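Local structure of putative N-acetyl-gamma-glutamyl-phosphate reductase (Arabidopsis thaliana, 1XYG) at residues N38-F42 with L340-Y346; V44-T48 with A78-V83; T145-R149 with Y280-V286. The protein probably catalyses the NADPH-dependent reduction of N-acetyl-L-glutamyl 5-phosphate to the corresponding semialdehyde in chloroplast arginine biosynthesis. All blocks are in the same frame, centred on the assembly; numbering follows the deposited sequence.

In the fold
The three contacts lie at different depths and differ in chemistry, the most charged being also the nearest to the centre of the chain. Interaction 1 and interaction 2 both use the 42-47 strand region of the nucleotide-binding Rossmann fold: 38-42 leads into this edge strand and meets the end of helix 329-343, whereas 44-48 carries the strand on past the loop 78-83. Interaction 1 is mainly aromatic and apolar, with a single histidine-asparagine hydrogen bond. Interaction 2, about 23 Å from the centre, is less buried and purely van der Waals across its segments. Interaction 3, about 14 Å out, is charged and water-bridged; like interaction 1, it has four of seven touching residues buried. Interactions 1 and 3 touch through I342 and R149.

Interaction 1 of 3, residues N38-F42 with L340-Y346; sequences NHPHF and LNIMLGY
An aromatic cluster of H41, F42 and Y346, with a histidine-asparagine hydrogen bond beside it, joins the loop between helix 27-37 and strand 42-47 of the Rossmann fold to the C-terminal end of helix 329-343. H39 has CG anti to the backbone N (chi1 -173°), which carries its ring toward N341. H39 NE2 donates to N341 OD1 at 3.0 Å, and the N-H...O angle of 178° makes the bond almost perfectly straight; the oxygen lies in the imidazole plane and is met on a lone pair. At the other side of the ring, H39 ND1 accepts from H41 N at 3.0 Å. With both nitrogens engaged, the rotation of the imidazole is fixed, and N341 OD1 is held in turn because N341 ND2 donates to the carbonyls of E348 and T350.

F42 directs the CE1 edge of its ring at one face of Y346 in a T-shaped pair, centroids 5.1 Å apart and planes at 79°. The far end of the ring is met by aliphatic carbons: F42 CZ lies 3.4 Å from L344 CD1, and F42 CE2 lies 3.9 Å from L340 CD2. F42 CD2 also sits over the rim of one face of H39. H41 approaches Y346 obliquely, H41 CG 3.3 Å from Y346 CE2. The tyrosine is brought round by a Schellman motif at G345, where Y346 N bonds back to N341 O at 2.8 Å. Around the cluster, F42 packs on I17 and I19 of strand 17-22, Y346 also touches I17, and L340 and L344 reach A85 of strand 85-88.

Interaction 2 of 3, residues V44-T48 with A78-V83; sequences VTLMT and ADFSTV
L46 projects from its strand with CG anti to the backbone N (chi1 178°), which carries CG toward the 78-83 loop, and chi2 of 54° then sets CD2 in its bend. L46 CD2 lies 3.6 Å from D79 O. The same methyl touches A78, L46 CD2 to A78 CB being 4.1 Å, and approaches the ring of F80 obliquely. The other end of the side chain is used as well: L46 CB rests 3.8 Å from V83 CG1. That valine methyl is shared, since T45 OG1 comes within 3.6 Å of V83 CG1 as the two side chains pass each other in opposite directions. The psi of T45, -11°, departs from strand geometry, consistent with both T45 and L46 facing the loop. No hydrogen bond crosses the contact, and the hydroxyls OG1 of T45 and T48 are buried by it without a modelled partner.

The loop holds its own shape. D79 OD1 accepts from S81 N at 3.0 Å, an Asx turn, and D79 O receives both T82 N and T82 OG1 from one face of its plane.

Strand 42-47 is an outermost strand of the parallel sheet within this chain, bonded to I19 and L21 of strand 17-22. M47 points away from the loop and packs on V33 of helix 27-37; F80 reaches L22, T45 and T82 touch R18, and the chain then enters strand 85-88.

Interaction 3 of 3, residues T145-R149 with Y280-V286; sequences TEILR and YEDEEFV
R149 and E283 meet in a salt bridge, NH2 to OE2, approaching from opposite directions with guanidinium and carboxylate planes only 24° apart. The modelled separation of R149 NH2 and E283 OE2, 2.4 Å, is very short and its exact value doubtful, and the N-H...O angle of 130° is bent. The arginine has a second carboxylate partner, R149 NH1 pairing with E348. Were R149 replaced by an alanine, E283 OE2 would probably lose its positive mate and E348 this partner, weakening the tie between helix and loop.

The other oxygen of E283 takes part in a water bridge. One water donates to E283 OE1 at 2.8 Å and to E146 OE2 at 3.0 Å, and accepts from F285 N at 3.1 Å. It thus mediates between two carboxylates whose facing oxygens, E146 OE2 and E283 OE1, are 4.7 Å apart; the salt bridge from E146 OE1 to K330 is likely to ease that like-charge proximity, and Q338 also donates to E146 OE2.

These bonds join helix 145-153, of the Rossmann part of the chain, to the loop that follows helix 269-280 and opens strand 286-288, an outermost strand of the mixed sheet within this chain. A type I turn from Y280 to E283 presents the glutamate.

Beside the charged groups, E146 has CG anti to its carbonyl carbon (chi1 -68°), which lays E146 CG 3.7 Å from V286 CG2. I147 CD1 lies at the edge of the Y280 ring, 3.4 Å from Y280 OH, a hydroxyl hydrogen-bonded to L170 O. V286 CG1 covers one face of that ring near its rim.

Interaction 1 of 3, residues N38-F42 with L340-Y346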
ATOM      1  N   ASN A  38     -26.563 -11.421  -1.694  1.00 34.51           N
ATOM      2  CA  ASN A  38     -27.212 -11.687  -2.966  1.00 36.18           C
ATOM      3  C   ASN A  38     -27.462 -13.170  -3.219  1.00 36.66           C
ATOM      4  O   ASN A  38     -27.653 -13.594  -4.360  1.00 37.74           O
ATOM      5  CB  ASN A  38     -26.396 -11.088  -4.110  1.00 36.68           C
ATOM      6  CG  ASN A  38     -26.297  -9.586  -4.022  1.00 38.23           C
ATOM      7  OD1 ASN A  38     -27.307  -8.888  -3.924  1.00 39.40           O
ATOM      8  ND2 ASN A  38     -25.076  -9.074  -4.061  1.00 38.77           N
ATOM      9  N   HIS A  39     -27.450 -13.959  -2.150  1.00 35.51           N
ATOM     10  CA  HIS A  39     -27.715 -15.384  -2.256  1.00 34.60           C
ATOM     11  C   HIS A  39     -29.236 -15.469  -2.380  1.00 37.02           C
ATOM     12  O   HIS A  39     -29.971 -14.978  -1.524  1.00 34.52           O
ATOM     13  CB  HIS A  39     -27.232 -16.105  -1.002  1.00 33.23           C
ATOM     14  CG  HIS A  39     -27.304 -17.597  -1.092  1.00 33.34           C
ATOM     15  ND1 HIS A  39     -28.499 -18.282  -1.163  1.00 31.74           N
ATOM     16  CD2 HIS A  39     -26.329 -18.536  -1.098  1.00 31.54           C
ATOM     17  CE1 HIS A  39     -28.256 -19.580  -1.208  1.00 30.22           C
ATOM     18  NE2 HIS A  39     -26.947 -19.760  -1.169  1.00 30.93           N
ATOM     19  N   PRO A  40     -29.729 -16.085  -3.456  1.00 38.35           N
ATOM     20  CA  PRO A  40     -31.168 -16.211  -3.679  1.00 39.33           C
ATOM     21  C   PRO A  40     -31.989 -16.998  -2.659  1.00 40.37           C
ATOM     22  O   PRO A  40     -33.193 -16.779  -2.549  1.00 40.80           O
ATOM     23  CB  PRO A  40     -31.240 -16.824  -5.078  1.00 39.35           C
ATOM     24  CG  PRO A  40     -30.030 -17.676  -5.113  1.00 40.35           C
ATOM     25  CD  PRO A  40     -28.979 -16.763  -4.526  1.00 39.35           C
ATOM     26  N   HIS A  41     -31.365 -17.885  -1.892  1.00 41.54           N
ATOM     27  CA  HIS A  41     -32.144 -18.692  -0.956  1.00 41.86           C
ATOM     28  C   HIS A  41     -31.809 -18.606   0.518  1.00 42.19           C
ATOM     29  O   HIS A  41     -32.648 -18.922   1.363  1.00 41.82           O
ATOM     30  CB  HIS A  41     -32.099 -20.147  -1.407  1.00 42.98           C
ATOM     31  CG  HIS A  41     -32.522 -20.318  -2.824  1.00 44.16           C
ATOM     32  ND1 HIS A  41     -33.790 -20.004  -3.256  1.00 45.11           N
ATOM     33  CD2 HIS A  41     -31.817 -20.659  -3.927  1.00 45.50           C
ATOM     34  CE1 HIS A  41     -33.849 -20.138  -4.569  1.00 47.16           C
ATOM     35  NE2 HIS A  41     -32.665 -20.534  -5.000  1.00 47.62           N
ATOM     36  N   PHE A  42     -30.590 -18.193   0.839  1.00 41.96           N
ATOM     37  CA  PHE A  42     -30.202 -18.088   2.234  1.00 41.02           C
ATOM     38  C   PHE A  42     -30.325 -16.652   2.720  1.00 43.54           C
ATOM     39  O   PHE A  42     -29.960 -15.706   2.019  1.00 44.05           O
ATOM     40  CB  PHE A  42     -28.764 -18.576   2.442  1.00 38.13           C
ATOM     41  CG  PHE A  42     -28.543 -20.028   2.094  1.00 35.83           C
ATOM     42  CD1 PHE A  42     -29.619 -20.877   1.834  1.00 34.34           C
ATOM     43  CD2 PHE A  42     -27.246 -20.541   2.004  1.00 33.82           C
ATOM     44  CE1 PHE A  42     -29.409 -22.216   1.485  1.00 34.52           C
ATOM     45  CE2 PHE A  42     -27.022 -21.876   1.656  1.00 32.91           C
ATOM     46  CZ  PHE A  42     -28.105 -22.716   1.395  1.00 33.86           C
ATOM     47  N   LEU A 340     -22.122 -25.312   2.733  1.00 27.98           N
ATOM     48  CA  LEU A 340     -23.502 -25.257   3.184  1.00 30.06           C
ATOM     49  C   LEU A 340     -24.461 -25.423   2.013  1.00 30.47           C
ATOM     50  O   LEU A 340     -25.509 -26.043   2.165  1.00 30.14           O
ATOM     51  CB  LEU A 340     -23.802 -23.949   3.910  1.00 28.84           C
ATOM     52  CG  LEU A 340     -25.182 -23.932   4.590  1.00 30.89           C
ATOM     53  CD1 LEU A 340     -25.220 -24.983   5.702  1.00 28.77           C
ATOM     54  CD2 LEU A 340     -25.470 -22.561   5.173  1.00 29.08           C
ATOM     55  N   ASN A 341     -24.108 -24.873   0.852  1.00 31.26           N
ATOM     56  CA  ASN A 341     -24.968 -25.002  -0.315  1.00 31.83           C
ATOM     57  C   ASN A 341     -25.336 -26.457  -0.561  1.00 33.66           C
ATOM     58  O   ASN A 341     -26.517 -26.808  -0.554  1.00 34.93           O
ATOM     59  CB  ASN A 341     -24.307 -24.420  -1.572  1.00 30.75           C
ATOM     60  CG  ASN A 341     -24.500 -22.901  -1.690  1.00 30.54           C
ATOM     61  OD1 ASN A 341     -25.509 -22.352  -1.232  1.00 27.80           O
ATOM     62  ND2 ASN A 341     -23.543 -22.225  -2.321  1.00 29.03           N
ATOM     63  N   ILE A 342     -24.331 -27.304  -0.761  1.00 34.93           N
ATOM     64  CA  ILE A 342     -24.582 -28.712  -1.030  1.00 35.26           C
ATOM     65  C   ILE A 342     -25.160 -29.470   0.167  1.00 36.80           C
ATOM     66  O   ILE A 342     -25.892 -30.446  -0.008  1.00 38.77           O
ATOM     67  CB  ILE A 342     -23.302 -29.420  -1.534  1.00 36.81           C
ATOM     68  CG1 ILE A 342     -22.197 -29.356  -0.479  1.00 35.54           C
ATOM     69  CG2 ILE A 342     -22.823 -28.754  -2.826  1.00 34.97           C
ATOM     70  CD1 ILE A 342     -20.931 -30.086  -0.887  1.00 34.07           C
ATOM     71  N   MET A 343     -24.842 -29.027   1.379  1.00 35.45           N
ATOM     72  CA  MET A 343     -25.364 -29.677   2.579  1.00 34.76           C
ATOM     73  C   MET A 343     -26.878 -29.501   2.648  1.00 35.23           C
ATOM     74  O   MET A 343     -27.587 -30.353   3.179  1.00 33.31           O
ATOM     75  CB  MET A 343     -24.729 -29.074   3.833  1.00 34.71           C
ATOM     76  CG  MET A 343     -23.289 -29.501   4.068  1.00 33.44           C
ATOM     77  SD  MET A 343     -22.434 -28.404   5.215  1.00 31.26           S
ATOM     78  CE  MET A 343     -22.967 -29.066   6.821  1.00 35.91           C
ATOM     79  N   LEU A 344     -27.362 -28.381   2.114  1.00 34.97           N
ATOM     80  CA  LEU A 344     -28.790 -28.080   2.103  1.00 36.29           C
ATOM     81  C   LEU A 344     -29.469 -28.477   0.793  1.00 36.92           C
ATOM     82  O   LEU A 344     -30.655 -28.199   0.596  1.00 36.53           O
ATOM     83  CB  LEU A 344     -29.020 -26.588   2.376  1.00 35.36           C
ATOM     84  CG  LEU A 344     -28.721 -26.159   3.821  1.00 37.08           C
ATOM     85  CD1 LEU A 344     -28.941 -24.654   4.030  1.00 34.95           C
ATOM     86  CD2 LEU A 344     -29.623 -26.954   4.737  1.00 35.45           C
ATOM     87  N   GLY A 345     -28.719 -29.119  -0.097  1.00 36.48           N
ATOM     88  CA  GLY A 345     -29.293 -29.555  -1.354  1.00 36.07           C
ATOM     89  C   GLY A 345     -29.390 -28.510  -2.447  1.00 37.47           C
ATOM     90  O   GLY A 345     -30.105 -28.716  -3.427  1.00 38.01           O
ATOM     91  N   TYR A 346     -28.689 -27.390  -2.297  1.00 37.55           N
ATOM     92  CA  TYR A 346     -28.717 -26.352  -3.328  1.00 36.87           C
ATOM     93  C   TYR A 346     -27.486 -26.457  -4.228  1.00 36.50           C
ATOM     94  O   TYR A 346     -26.495 -27.097  -3.874  1.00 37.56           O
ATOM     95  CB  TYR A 346     -28.757 -24.947  -2.707  1.00 36.80           C
ATOM     96  CG  TYR A 346     -30.029 -24.590  -1.964  1.00 35.31           C
ATOM     97  CD1 TYR A 346     -30.294 -25.110  -0.697  1.00 33.27           C
ATOM     98  CD2 TYR A 346     -30.991 -23.761  -2.551  1.00 35.54           C
ATOM     99  CE1 TYR A 346     -31.484 -24.822  -0.035  1.00 34.65           C
ATOM    100  CE2 TYR A 346     -32.193 -23.467  -1.896  1.00 33.73           C
ATOM    101  CZ  TYR A 346     -32.431 -24.004  -0.642  1.00 34.61           C
ATOM    102  OH  TYR A 346     -33.625 -23.756  -0.009  1.00 33.93           O
TER

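Interaction 2 of 3, residues V44-T48 with A78-V83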
ATOM      1  N   VAL A  44     -29.761 -14.205   6.355  1.00 42.40           N
ATOM      2  CA  VAL A  44     -29.294 -14.097   7.732  1.00 42.07           C
ATOM      3  C   VAL A  44     -30.414 -13.547   8.617  1.00 41.70           C
ATOM      4  O   VAL A  44     -30.890 -12.434   8.401  1.00 42.21           O
ATOM      5  CB  VAL A  44     -28.086 -13.147   7.843  1.00 41.74           C
ATOM      6  CG1 VAL A  44     -27.635 -13.055   9.297  1.00 41.07           C
ATOM      7  CG2 VAL A  44     -26.948 -13.642   6.968  1.00 42.12           C
ATOM      8  N   THR A  45     -30.826 -14.325   9.615  1.00 41.48           N
ATOM      9  CA  THR A  45     -31.898 -13.904  10.510  1.00 42.12           C
ATOM     10  C   THR A  45     -31.436 -13.809  11.963  1.00 41.91           C
ATOM     11  O   THR A  45     -32.145 -13.279  12.817  1.00 42.19           O
ATOM     12  CB  THR A  45     -33.111 -14.871  10.448  1.00 41.39           C
ATOM     13  OG1 THR A  45     -32.677 -16.207  10.740  1.00 43.22           O
ATOM     14  CG2 THR A  45     -33.766 -14.827   9.074  1.00 41.23           C
ATOM     15  N   LEU A  46     -30.241 -14.312  12.241  1.00 40.43           N
ATOM     16  CA  LEU A  46     -29.703 -14.285  13.597  1.00 40.03           C
ATOM     17  C   LEU A  46     -28.179 -14.080  13.603  1.00 40.50           C
ATOM     18  O   LEU A  46     -27.453 -14.788  12.909  1.00 40.71           O
ATOM     19  CB  LEU A  46     -30.052 -15.590  14.307  1.00 40.35           C
ATOM     20  CG  LEU A  46     -29.510 -15.704  15.728  1.00 40.84           C
ATOM     21  CD1 LEU A  46     -29.955 -14.496  16.541  1.00 42.52           C
ATOM     22  CD2 LEU A  46     -30.002 -16.992  16.353  1.00 41.79           C
ATOM     23  N   MET A  47     -27.692 -13.123  14.395  1.00 38.16           N
ATOM     24  CA  MET A  47     -26.253 -12.837  14.453  1.00 38.33           C
ATOM     25  C   MET A  47     -25.697 -12.612  15.869  1.00 38.75           C
ATOM     26  O   MET A  47     -26.266 -11.848  16.660  1.00 38.22           O
ATOM     27  CB  MET A  47     -25.913 -11.604  13.605  1.00 36.22           C
ATOM     28  CG  MET A  47     -26.205 -11.725  12.121  1.00 35.00           C
ATOM     29  SD  MET A  47     -25.482 -10.362  11.156  1.00 34.52           S
ATOM     30  CE  MET A  47     -26.312  -8.915  11.829  1.00 35.15           C
ATOM     31  N   THR A  48     -24.563 -13.254  16.154  1.00 38.76           N
ATOM     32  CA  THR A  48     -23.881 -13.174  17.453  1.00 39.45           C
ATOM     33  C   THR A  48     -22.573 -12.357  17.462  1.00 40.53           C
ATOM     34  O   THR A  48     -21.779 -12.417  16.521  1.00 38.97           O
ATOM     35  CB  THR A  48     -23.511 -14.579  17.972  1.00 39.74           C
ATOM     36  OG1 THR A  48     -24.691 -15.353  18.196  1.00 41.21           O
ATOM     37  CG2 THR A  48     -22.765 -14.471  19.247  1.00 40.71           C
ATOM     38  N   ALA A  78     -29.046 -16.022  22.384  1.00 54.75           N
ATOM     39  CA  ALA A  78     -29.514 -16.411  21.059  1.00 53.63           C
ATOM     40  C   ALA A  78     -30.346 -17.682  21.073  1.00 53.69           C
ATOM     41  O   ALA A  78     -29.965 -18.672  21.695  1.00 53.39           O
ATOM     42  CB  ALA A  78     -28.331 -16.588  20.127  1.00 52.50           C
ATOM     43  N   ASP A  79     -31.485 -17.647  20.380  1.00 54.09           N
ATOM     44  CA  ASP A  79     -32.372 -18.806  20.285  1.00 53.30           C
ATOM     45  C   ASP A  79     -32.123 -19.493  18.940  1.00 51.94           C
ATOM     46  O   ASP A  79     -32.568 -19.014  17.892  1.00 50.12           O
ATOM     47  CB  ASP A  79     -33.838 -18.383  20.376  1.00 54.63           C
ATOM     48  CG  ASP A  79     -34.764 -19.562  20.599  1.00 57.00           C
ATOM     49  OD1 ASP A  79     -34.648 -20.559  19.859  1.00 57.02           O
ATOM     50  OD2 ASP A  79     -35.608 -19.495  21.515  1.00 60.84           O
ATOM     51  N   PHE A  80     -31.427 -20.624  18.984  1.00 50.26           N
ATOM     52  CA  PHE A  80     -31.079 -21.358  17.777  1.00 50.48           C
ATOM     53  C   PHE A  80     -32.158 -22.226  17.141  1.00 49.53           C
ATOM     54  O   PHE A  80     -31.924 -22.845  16.102  1.00 49.68           O
ATOM     55  CB  PHE A  80     -29.813 -22.171  18.042  1.00 50.48           C
ATOM     56  CG  PHE A  80     -28.594 -21.314  18.211  1.00 51.92           C
ATOM     57  CD1 PHE A  80     -28.041 -20.656  17.117  1.00 50.30           C
ATOM     58  CD2 PHE A  80     -28.046 -21.098  19.471  1.00 51.76           C
ATOM     59  CE1 PHE A  80     -26.969 -19.794  17.276  1.00 50.63           C
ATOM     60  CE2 PHE A  80     -26.966 -20.230  19.636  1.00 51.93           C
ATOM     61  CZ  PHE A  80     -26.429 -19.579  18.537  1.00 50.22           C
ATOM     62  N   SER A  81     -33.337 -22.270  17.752  1.00 48.67           N
ATOM     63  CA  SER A  81     -34.436 -23.047  17.189  1.00 47.91           C
ATOM     64  C   SER A  81     -35.083 -22.131  16.154  1.00 48.09           C
ATOM     65  O   SER A  81     -36.019 -22.510  15.444  1.00 46.45           O
ATOM     66  CB  SER A  81     -35.450 -23.422  18.279  1.00 47.55           C
ATOM     67  OG  SER A  81     -36.147 -22.286  18.767  1.00 48.15           O
ATOM     68  N   THR A  82     -34.550 -20.917  16.076  1.00 47.47           N
ATOM     69  CA  THR A  82     -35.033 -19.894  15.160  1.00 46.33           C
ATOM     70  C   THR A  82     -34.316 -19.910  13.801  1.00 45.19           C
ATOM     71  O   THR A  82     -34.637 -19.110  12.922  1.00 44.83           O
ATOM     72  CB  THR A  82     -34.850 -18.504  15.790  1.00 47.89           C
ATOM     73  OG1 THR A  82     -35.393 -18.514  17.116  1.00 50.64           O
ATOM     74  CG2 THR A  82     -35.560 -17.438  14.968  1.00 48.01           C
ATOM     75  N   VAL A  83     -33.344 -20.805  13.627  1.00 42.18           N
ATOM     76  CA  VAL A  83     -32.609 -20.875  12.364  1.00 40.87           C
ATOM     77  C   VAL A  83     -32.517 -22.291  11.813  1.00 40.72           C
ATOM     78  O   VAL A  83     -32.677 -23.263  12.548  1.00 39.90           O
ATOM     79  CB  VAL A  83     -31.180 -20.292  12.505  1.00 39.58           C
ATOM     80  CG1 VAL A  83     -31.254 -18.788  12.751  1.00 38.32           C
ATOM     81  CG2 VAL A  83     -30.445 -20.971  13.649  1.00 38.23           C
TER

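Interaction 3 of 3, residues T145-R149 with Y280-V286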
ATOM      1  N   THR A 145     -14.267 -28.824  -0.058  1.00 30.41           N
ATOM      2  CA  THR A 145     -15.279 -29.128  -1.062  1.00 31.07           C
ATOM      3  C   THR A 145     -14.930 -29.988  -2.279  1.00 32.10           C
ATOM      4  O   THR A 145     -15.527 -31.052  -2.464  1.00 32.43           O
ATOM      5  CB  THR A 145     -15.970 -27.836  -1.543  1.00 30.56           C
ATOM      6  OG1 THR A 145     -16.078 -26.919  -0.443  1.00 28.62           O
ATOM      7  CG2 THR A 145     -17.381 -28.162  -2.042  1.00 31.21           C
ATOM      8  N   GLU A 146     -13.987 -29.551  -3.107  1.00 32.28           N
ATOM      9  CA  GLU A 146     -13.637 -30.318  -4.302  1.00 32.16           C
ATOM     10  C   GLU A 146     -13.108 -31.724  -4.036  1.00 33.30           C
ATOM     11  O   GLU A 146     -13.155 -32.582  -4.914  1.00 34.49           O
ATOM     12  CB  GLU A 146     -12.622 -29.551  -5.159  1.00 30.14           C
ATOM     13  CG  GLU A 146     -13.156 -28.283  -5.804  1.00 27.41           C
ATOM     14  CD  GLU A 146     -13.394 -27.152  -4.805  1.00 29.41           C
ATOM     15  OE1 GLU A 146     -12.838 -27.203  -3.679  1.00 29.33           O
ATOM     16  OE2 GLU A 146     -14.123 -26.200  -5.152  1.00 29.18           O
ATOM     17  N   ILE A 147     -12.607 -31.966  -2.832  1.00 33.44           N
ATOM     18  CA  ILE A 147     -12.067 -33.276  -2.489  1.00 33.26           C
ATOM     19  C   ILE A 147     -13.064 -34.188  -1.750  1.00 34.71           C
ATOM     20  O   ILE A 147     -13.188 -35.371  -2.074  1.00 33.08           O
ATOM     21  CB  ILE A 147     -10.795 -33.136  -1.604  1.00 33.89           C
ATOM     22  CG1 ILE A 147      -9.774 -32.203  -2.270  1.00 35.06           C
ATOM     23  CG2 ILE A 147     -10.173 -34.494  -1.364  1.00 32.35           C
ATOM     24  CD1 ILE A 147      -9.140 -32.744  -3.525  1.00 35.48           C
ATOM     25  N   LEU A 148     -13.768 -33.645  -0.758  1.00 35.90           N
ATOM     26  CA  LEU A 148     -14.711 -34.456   0.022  1.00 37.02           C
ATOM     27  C   LEU A 148     -16.183 -34.116  -0.223  1.00 36.14           C
ATOM     28  O   LEU A 148     -17.037 -34.354   0.632  1.00 34.09           O
ATOM     29  CB  LEU A 148     -14.382 -34.317   1.514  1.00 37.72           C
ATOM     30  CG  LEU A 148     -12.972 -34.760   1.933  1.00 40.87           C
ATOM     31  CD1 LEU A 148     -12.711 -34.425   3.389  1.00 40.77           C
ATOM     32  CD2 LEU A 148     -12.832 -36.253   1.709  1.00 42.39           C
ATOM     33  N   ARG A 149     -16.470 -33.572  -1.399  1.00 36.87           N
ATOM     34  CA  ARG A 149     -17.826 -33.188  -1.756  1.00 38.65           C
ATOM     35  C   ARG A 149     -18.896 -34.198  -1.321  1.00 39.83           C
ATOM     36  O   ARG A 149     -19.837 -33.845  -0.604  1.00 37.06           O
ATOM     37  CB  ARG A 149     -17.935 -32.976  -3.265  1.00 39.35           C
ATOM     38  CG  ARG A 149     -19.130 -32.123  -3.631  1.00 42.06           C
ATOM     39  CD  ARG A 149     -19.478 -32.282  -5.067  1.00 42.77           C
ATOM     40  NE  ARG A 149     -18.288 -32.421  -5.895  1.00 44.90           N
ATOM     41  CZ  ARG A 149     -17.512 -31.421  -6.290  1.00 43.41           C
ATOM     42  NH1 ARG A 149     -17.784 -30.172  -5.932  1.00 43.14           N
ATOM     43  NH2 ARG A 149     -16.478 -31.677  -7.076  1.00 42.41           N
ATOM     44  N   TYR A 280      -9.425 -31.458 -12.071  1.00 40.29           N
ATOM     45  CA  TYR A 280     -10.229 -30.250 -11.885  1.00 42.11           C
ATOM     46  C   TYR A 280     -10.847 -29.639 -13.141  1.00 45.80           C
ATOM     47  O   TYR A 280     -11.374 -28.521 -13.096  1.00 44.49           O
ATOM     48  CB  TYR A 280      -9.383 -29.181 -11.184  1.00 37.13           C
ATOM     49  CG  TYR A 280      -8.970 -29.568  -9.785  1.00 33.85           C
ATOM     50  CD1 TYR A 280      -9.928 -29.925  -8.837  1.00 31.20           C
ATOM     51  CD2 TYR A 280      -7.622 -29.585  -9.405  1.00 32.05           C
ATOM     52  CE1 TYR A 280      -9.565 -30.291  -7.543  1.00 30.99           C
ATOM     53  CE2 TYR A 280      -7.243 -29.948  -8.108  1.00 29.16           C
ATOM     54  CZ  TYR A 280      -8.225 -30.301  -7.184  1.00 31.59           C
ATOM     55  OH  TYR A 280      -7.891 -30.675  -5.897  1.00 30.57           O
ATOM     56  N   GLU A 281     -10.804 -30.369 -14.251  1.00 51.00           N
ATOM     57  CA  GLU A 281     -11.337 -29.869 -15.517  1.00 54.66           C
ATOM     58  C   GLU A 281     -12.779 -29.353 -15.471  1.00 54.55           C
ATOM     59  O   GLU A 281     -13.103 -28.375 -16.139  1.00 52.21           O
ATOM     60  CB  GLU A 281     -11.222 -30.948 -16.583  1.00 61.46           C
ATOM     61  CG  GLU A 281     -12.146 -32.101 -16.349  1.00 69.30           C
ATOM     62  CD  GLU A 281     -11.881 -33.236 -17.297  1.00 74.03           C
ATOM     63  OE1 GLU A 281     -11.776 -32.979 -18.513  1.00 77.91           O
ATOM     64  OE2 GLU A 281     -11.783 -34.388 -16.823  1.00 77.76           O
ATOM     65  N   ASP A 282     -13.644 -30.002 -14.698  1.00 53.38           N
ATOM     66  CA  ASP A 282     -15.036 -29.558 -14.617  1.00 53.17           C
ATOM     67  C   ASP A 282     -15.357 -28.807 -13.327  1.00 49.81           C
ATOM     68  O   ASP A 282     -16.524 -28.604 -12.988  1.00 49.70           O
ATOM     69  CB  ASP A 282     -15.981 -30.751 -14.764  1.00 57.38           C
ATOM     70  CG  ASP A 282     -15.890 -31.389 -16.132  1.00 63.19           C
ATOM     71  OD1 ASP A 282     -16.050 -30.659 -17.135  1.00 62.73           O
ATOM     72  OD2 ASP A 282     -15.656 -32.614 -16.205  1.00 64.02           O
ATOM     73  N   GLU A 283     -14.318 -28.393 -12.614  1.00 44.85           N
ATOM     74  CA  GLU A 283     -14.493 -27.668 -11.364  1.00 39.55           C
ATOM     75  C   GLU A 283     -14.530 -26.174 -11.601  1.00 36.94           C
ATOM     76  O   GLU A 283     -13.592 -25.594 -12.147  1.00 37.29           O
ATOM     77  CB  GLU A 283     -13.366 -28.021 -10.399  1.00 37.87           C
ATOM     78  CG  GLU A 283     -13.411 -29.472  -9.952  1.00 33.35           C
ATOM     79  CD  GLU A 283     -14.564 -29.769  -9.003  1.00 33.51           C
ATOM     80  OE1 GLU A 283     -15.388 -28.866  -8.748  1.00 31.21           O
ATOM     81  OE2 GLU A 283     -14.642 -30.915  -8.504  1.00 32.57           O
ATOM     82  N   GLU A 284     -15.629 -25.553 -11.190  1.00 34.36           N
ATOM     83  CA  GLU A 284     -15.807 -24.116 -11.342  1.00 31.95           C
ATOM     84  C   GLU A 284     -14.743 -23.291 -10.609  1.00 31.03           C
ATOM     85  O   GLU A 284     -14.133 -22.392 -11.186  1.00 29.58           O
ATOM     86  CB  GLU A 284     -17.194 -23.710 -10.826  1.00 31.75           C
ATOM     87  CG  GLU A 284     -17.448 -22.201 -10.777  1.00 32.64           C
ATOM     88  CD  GLU A 284     -17.377 -21.538 -12.147  1.00 34.24           C
ATOM     89  OE1 GLU A 284     -17.408 -22.258 -13.166  1.00 36.70           O
ATOM     90  OE2 GLU A 284     -17.296 -20.294 -12.209  1.00 35.16           O
ATOM     91  N   PHE A 285     -14.504 -23.620  -9.345  1.00 30.03           N
ATOM     92  CA  PHE A 285     -13.574 -22.853  -8.526  1.00 29.67           C
ATOM     93  C   PHE A 285     -12.089 -23.165  -8.523  1.00 30.26           C
ATOM     94  O   PHE A 285     -11.307 -22.426  -7.929  1.00 31.91           O
ATOM     95  CB  PHE A 285     -14.104 -22.840  -7.106  1.00 27.29           C
ATOM     96  CG  PHE A 285     -15.488 -22.278  -7.012  1.00 26.08           C
ATOM     97  CD1 PHE A 285     -15.726 -20.947  -7.360  1.00 24.80           C
ATOM     98  CD2 PHE A 285     -16.559 -23.083  -6.635  1.00 23.76           C
ATOM     99  CE1 PHE A 285     -17.016 -20.422  -7.336  1.00 24.13           C
ATOM    100  CE2 PHE A 285     -17.855 -22.570  -6.606  1.00 23.54           C
ATOM    101  CZ  PHE A 285     -18.084 -21.240  -6.957  1.00 24.20           C
ATOM    102  N   VAL A 286     -11.683 -24.242  -9.178  1.00 30.58           N
ATOM    103  CA  VAL A 286     -10.273 -24.580  -9.225  1.00 29.45           C
ATOM    104  C   VAL A 286      -9.821 -24.570 -10.682  1.00 29.84           C
ATOM    105  O   VAL A 286     -10.226 -25.410 -11.476  1.00 30.36           O
ATOM    106  CB  VAL A 286     -10.021 -25.968  -8.596  1.00 29.19           C
ATOM    107  CG1 VAL A 286      -8.519 -26.254  -8.527  1.00 27.26           C
ATOM    108  CG2 VAL A 286     -10.657 -26.026  -7.214  1.00 27.22           C
TER
HETATM  109  O   HOH W   1     -15.263 -26.246  -7.897  1.00 24.67           O